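Actinorhodin polyketide putative beta-ketoacyl synthase 2 (Streptomyces coelicolor A3, PDB 1TQY) is the chain length factor of the actinorhodin polyketide synthase, a ketosynthase-fold protein that probably works with its partner subunit in building the polyketide chain. Local coordinates at residues V166-D174 / V394-A405. Residues are numbered along the deposited sequence; the frame is centred on the assembly and turned at random.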
loop_
_atom_site.group_PDB
_atom_site.type_symbol
_atom_site.label_atom_id
_atom_site.label_comp_id
_atom_site.label_asym_id
_atom_site.label_seq_id
_atom_site.Cartn_x
_atom_site.Cartn_y
_atom_site.Cartn_z
ATOM N N VAL B 166 -1.084 -2.484 -1.441
ATOM C CA VAL B 166 -2.341 -2.745 -2.125
ATOM C C VAL B 166 -2.014 -3.411 -3.465
ATOM O O VAL B 166 -1.286 -2.849 -4.282
ATOM C CB VAL B 166 -3.158 -1.445 -2.404
ATOM C CG1 VAL B 166 -4.467 -1.815 -3.107
ATOM C CG2 VAL B 166 -3.468 -0.705 -1.098
ATOM N N ALA B 167 -2.553 -4.612 -3.671
ATOM C CA ALA B 167 -2.346 -5.394 -4.897
ATOM C C ALA B 167 -3.460 -6.438 -4.976
ATOM O O ALA B 167 -3.218 -7.625 -5.216
ATOM C CB ALA B 167 -0.978 -6.087 -4.859
ATOM N N GLU B 168 -4.687 -5.970 -4.770
ATOM C CA GLU B 168 -5.872 -6.820 -4.754
ATOM C C GLU B 168 -5.579 -8.098 -3.962
ATOM O O GLU B 168 -4.955 -8.017 -2.898
ATOM C CB GLU B 168 -6.340 -7.110 -6.174
ATOM C CG GLU B 168 -7.850 -7.274 -6.258
ATOM C CD GLU B 168 -8.244 -8.702 -6.570
ATOM O OE1 GLU B 168 -9.443 -9.019 -6.472
ATOM O OE2 GLU B 168 -7.343 -9.503 -6.915
ATOM N N GLN B 169 -6.006 -9.264 -4.447
ATOM C CA GLN B 169 -5.779 -10.528 -3.708
ATOM C C GLN B 169 -4.323 -10.996 -3.653
ATOM O O GLN B 169 -3.987 -11.945 -2.940
ATOM C CB GLN B 169 -6.653 -11.667 -4.278
ATOM C CG GLN B 169 -6.563 -12.988 -3.466
ATOM C CD GLN B 169 -7.922 -13.484 -2.963
ATOM O OE1 GLN B 169 -8.878 -12.710 -2.868
ATOM N NE2 GLN B 169 -8.005 -14.772 -2.623
ATOM N N ALA B 170 -3.452 -10.354 -4.409
ATOM C CA ALA B 170 -2.053 -10.764 -4.367
ATOM C C ALA B 170 -1.355 -10.058 -3.204
ATOM O O ALA B 170 -0.337 -10.525 -2.701
ATOM C CB ALA B 170 -1.364 -10.408 -5.676
ATOM N N GLY B 171 -1.930 -8.937 -2.783
ATOM C CA GLY B 171 -1.344 -8.141 -1.719
ATOM C C GLY B 171 -0.994 -8.854 -0.429
ATOM O O GLY B 171 0.083 -8.631 0.121
ATOM N N GLY B 172 -1.907 -9.691 0.052
ATOM C CA GLY B 172 -1.693 -10.431 1.279
ATOM C C GLY B 172 -0.408 -11.228 1.295
ATOM O O GLY B 172 0.297 -11.241 2.306
ATOM N N LEU B 173 -0.096 -11.895 0.187
ATOM C CA LEU B 173 1.131 -12.684 0.101
ATOM C C LEU B 173 2.308 -11.729 0.008
ATOM O O LEU B 173 3.328 -11.936 0.653
ATOM C CB LEU B 173 1.088 -13.607 -1.129
ATOM C CG LEU B 173 1.230 -15.106 -0.849
ATOM C CD1 LEU B 173 0.203 -15.507 0.184
ATOM C CD2 LEU B 173 1.052 -15.925 -2.138
ATOM N N ASP B 174 2.153 -10.672 -0.785
ATOM C CA ASP B 174 3.200 -9.675 -0.933
ATOM C C ASP B 174 3.551 -9.056 0.418
ATOM O O ASP B 174 4.720 -8.785 0.688
ATOM C CB ASP B 174 2.761 -8.584 -1.909
ATOM C CG ASP B 174 2.758 -9.056 -3.358
ATOM O OD1 ASP B 174 2.188 -8.342 -4.218
ATOM O OD2 ASP B 174 3.331 -10.132 -3.644
ATOM N N VAL B 394 2.333 -21.683 -1.951
ATOM C CA VAL B 394 1.079 -20.935 -1.877
ATOM C C VAL B 394 1.106 -19.898 -2.996
ATOM O O VAL B 394 2.105 -19.205 -3.184
ATOM C CB VAL B 394 0.913 -20.224 -0.504
ATOM C CG1 VAL B 394 -0.392 -19.416 -0.475
ATOM C CG2 VAL B 394 0.894 -21.265 0.617
ATOM N N LEU B 395 0.008 -19.805 -3.736
ATOM C CA LEU B 395 -0.107 -18.888 -4.870
ATOM C C LEU B 395 -1.260 -17.903 -4.726
ATOM O O LEU B 395 -2.308 -18.240 -4.182
ATOM C CB LEU B 395 -0.335 -19.698 -6.144
ATOM C CG LEU B 395 0.732 -20.746 -6.443
ATOM C CD1 LEU B 395 0.407 -21.470 -7.734
ATOM C CD2 LEU B 395 2.077 -20.049 -6.534
ATOM N N ALA B 396 -1.080 -16.694 -5.240
ATOM C CA ALA B 396 -2.149 -15.709 -5.178
ATOM C C ALA B 396 -2.012 -14.778 -6.360
ATOM O O ALA B 396 -0.902 -14.450 -6.759
ATOM C CB ALA B 396 -2.066 -14.905 -3.882
ATOM N N ARG B 397 -3.128 -14.380 -6.958
ATOM C CA ARG B 397 -3.040 -13.439 -8.065
ATOM C C ARG B 397 -3.943 -12.280 -7.762
ATOM O O ARG B 397 -4.917 -12.412 -7.031
ATOM C CB ARG B 397 -3.483 -14.053 -9.389
ATOM C CG ARG B 397 -2.722 -15.280 -9.785
ATOM C CD ARG B 397 -3.701 -16.399 -10.048
ATOM N NE ARG B 397 -3.951 -16.542 -11.465
ATOM C CZ ARG B 397 -4.863 -17.346 -12.003
ATOM N NH1 ARG B 397 -5.654 -18.107 -11.250
ATOM N NH2 ARG B 397 -4.951 -17.397 -13.316
ATOM N N GLY B 398 -3.603 -11.135 -8.328
ATOM C CA GLY B 398 -4.418 -9.962 -8.125
ATOM C C GLY B 398 -4.887 -9.479 -9.477
ATOM O O GLY B 398 -4.171 -9.587 -10.470
ATOM N N ARG B 399 -6.106 -8.956 -9.508
ATOM C CA ARG B 399 -6.701 -8.430 -10.721
ATOM C C ARG B 399 -5.734 -7.486 -11.439
ATOM O O ARG B 399 -5.076 -6.662 -10.805
ATOM C CB ARG B 399 -7.981 -7.685 -10.359
ATOM C CG ARG B 399 -8.646 -6.956 -11.502
ATOM C CD ARG B 399 -9.799 -6.151 -10.957
ATOM N NE ARG B 399 -10.521 -5.427 -11.995
ATOM C CZ ARG B 399 -11.469 -5.954 -12.757
ATOM N NH1 ARG B 399 -11.819 -7.221 -12.605
ATOM N NH2 ARG B 399 -12.072 -5.203 -13.663
ATOM N N TRP B 400 -5.681 -7.615 -12.765
ATOM C CA TRP B 400 -4.822 -6.828 -13.654
ATOM C C TRP B 400 -3.432 -7.431 -13.852
ATOM O O TRP B 400 -2.576 -6.814 -14.483
ATOM C CB TRP B 400 -4.712 -5.361 -13.197
ATOM C CG TRP B 400 -5.989 -4.615 -13.399
ATOM C CD1 TRP B 400 -6.677 -3.900 -12.460
ATOM C CD2 TRP B 400 -6.789 -4.588 -14.592
ATOM N NE1 TRP B 400 -7.861 -3.441 -12.992
ATOM C CE2 TRP B 400 -7.957 -3.848 -14.297
ATOM C CE3 TRP B 400 -6.637 -5.123 -15.881
ATOM C CZ2 TRP B 400 -8.969 -3.627 -15.239
ATOM C CZ3 TRP B 400 -7.645 -4.901 -16.827
ATOM C CH2 TRP B 400 -8.797 -4.162 -16.497
ATOM N N GLY B 401 -3.201 -8.623 -13.303
ATOM C CA GLY B 401 -1.928 -9.289 -13.525
ATOM C C GLY B 401 -0.944 -9.538 -12.401
ATOM O O GLY B 401 0.149 -10.042 -12.661
ATOM N N PHE B 402 -1.298 -9.197 -11.166
ATOM C CA PHE B 402 -0.394 -9.407 -10.036
ATOM C C PHE B 402 -0.241 -10.884 -9.668
ATOM O O PHE B 402 -1.232 -11.593 -9.476
ATOM C CB PHE B 402 -0.886 -8.638 -8.803
ATOM C CG PHE B 402 -0.977 -7.150 -8.999
ATOM C CD1 PHE B 402 -2.135 -6.566 -9.501
ATOM C CD2 PHE B 402 0.069 -6.325 -8.600
ATOM C CE1 PHE B 402 -2.249 -5.172 -9.598
ATOM C CE2 PHE B 402 -0.031 -4.932 -8.692
ATOM C CZ PHE B 402 -1.193 -4.357 -9.188
ATOM N N ASN B 403 1.008 -11.330 -9.573
ATOM C CA ASN B 403 1.331 -12.707 -9.222
ATOM C C ASN B 403 2.151 -12.752 -7.955
ATOM O O ASN B 403 3.032 -11.920 -7.753
ATOM C CB ASN B 403 2.142 -13.372 -10.331
ATOM C CG ASN B 403 1.384 -13.459 -11.613
ATOM O OD1 ASN B 403 0.318 -14.054 -11.669
ATOM N ND2 ASN B 403 1.920 -12.848 -12.656
ATOM N N SER B 404 1.874 -13.737 -7.113
ATOM C CA SER B 404 2.606 -13.863 -5.874
ATOM C C SER B 404 2.710 -15.323 -5.464
ATOM O O SER B 404 1.724 -16.066 -5.481
ATOM C CB SER B 404 1.903 -13.046 -4.789
ATOM O OG SER B 404 2.670 -13.011 -3.613
ATOM N N ALA B 405 3.920 -15.730 -5.104
ATOM C CA ALA B 405 4.169 -17.099 -4.695
ATOM C C ALA B 405 4.972 -17.128 -3.402
ATOM O O ALA B 405 5.823 -16.270 -3.169
ATOM C CB ALA B 405 4.909 -17.840 -5.793
HETATM O O HOH W 1 -8.065 -11.952 -7.801
HETATM O O HOH W 2 2.256 -9.338 -6.652
#
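Ser404 turns OG anti to its own N (chi1 -173°), where the hydroxyl donates a 3.0 Å hydrogen bond from OG to Asp174 OD2, tilted well out of the carboxylate plane. A water bridges Asp174 OD1 and Asn403 O, a second link between helix and strand. At the other end of the contact Glu168 bends at chi2 (-111°) and curls its carboxylate back, so that OE2 takes two backbone N-H groups on opposite faces of its plane: Gln169 N at 2.8 Å from OE2, and Arg399 N at 2.9 Å from OE2. The one oxygen thus bonds both the start of the 399-401 turn and the backbone leading into helix 171-185. Between these polar ends, the methyl of Ala170 sits 3.5 Å (CB) from Gly398 N and also meets Phe402 CB. With no side chain at Gly398, the backbones come close, CA of Ala170 and CA of Gly398 being 4.5 Å apart. Ala167 CB lies over one face of the Phe402 ring, toward its rim, in a CH-pi contact 4.2 Å from the centroid. Leu173 slots CD2 against Ala396 CB at 3.7 Å, while its CD1 touches Val394 CG1. The strands form a hairpin closed by a G1 beta bulge, Gly401 and Phe402 both donating to Gly398 O. Residues 167-170 and the first turn of the helix that follows pack on one face of this hairpin; helix 281-292 lies on the other, under Leu395, Asn403 and Ala405. Ser267, on strand 260-269 beside the hairpin, also bonds Asp174 OD2, and helix 345-359 meets Leu173 and Val394. At the turn, Arg399 forms a salt bridge with an acidic side chain of the partner protein's chain, whose strand extends the sheet at Val166.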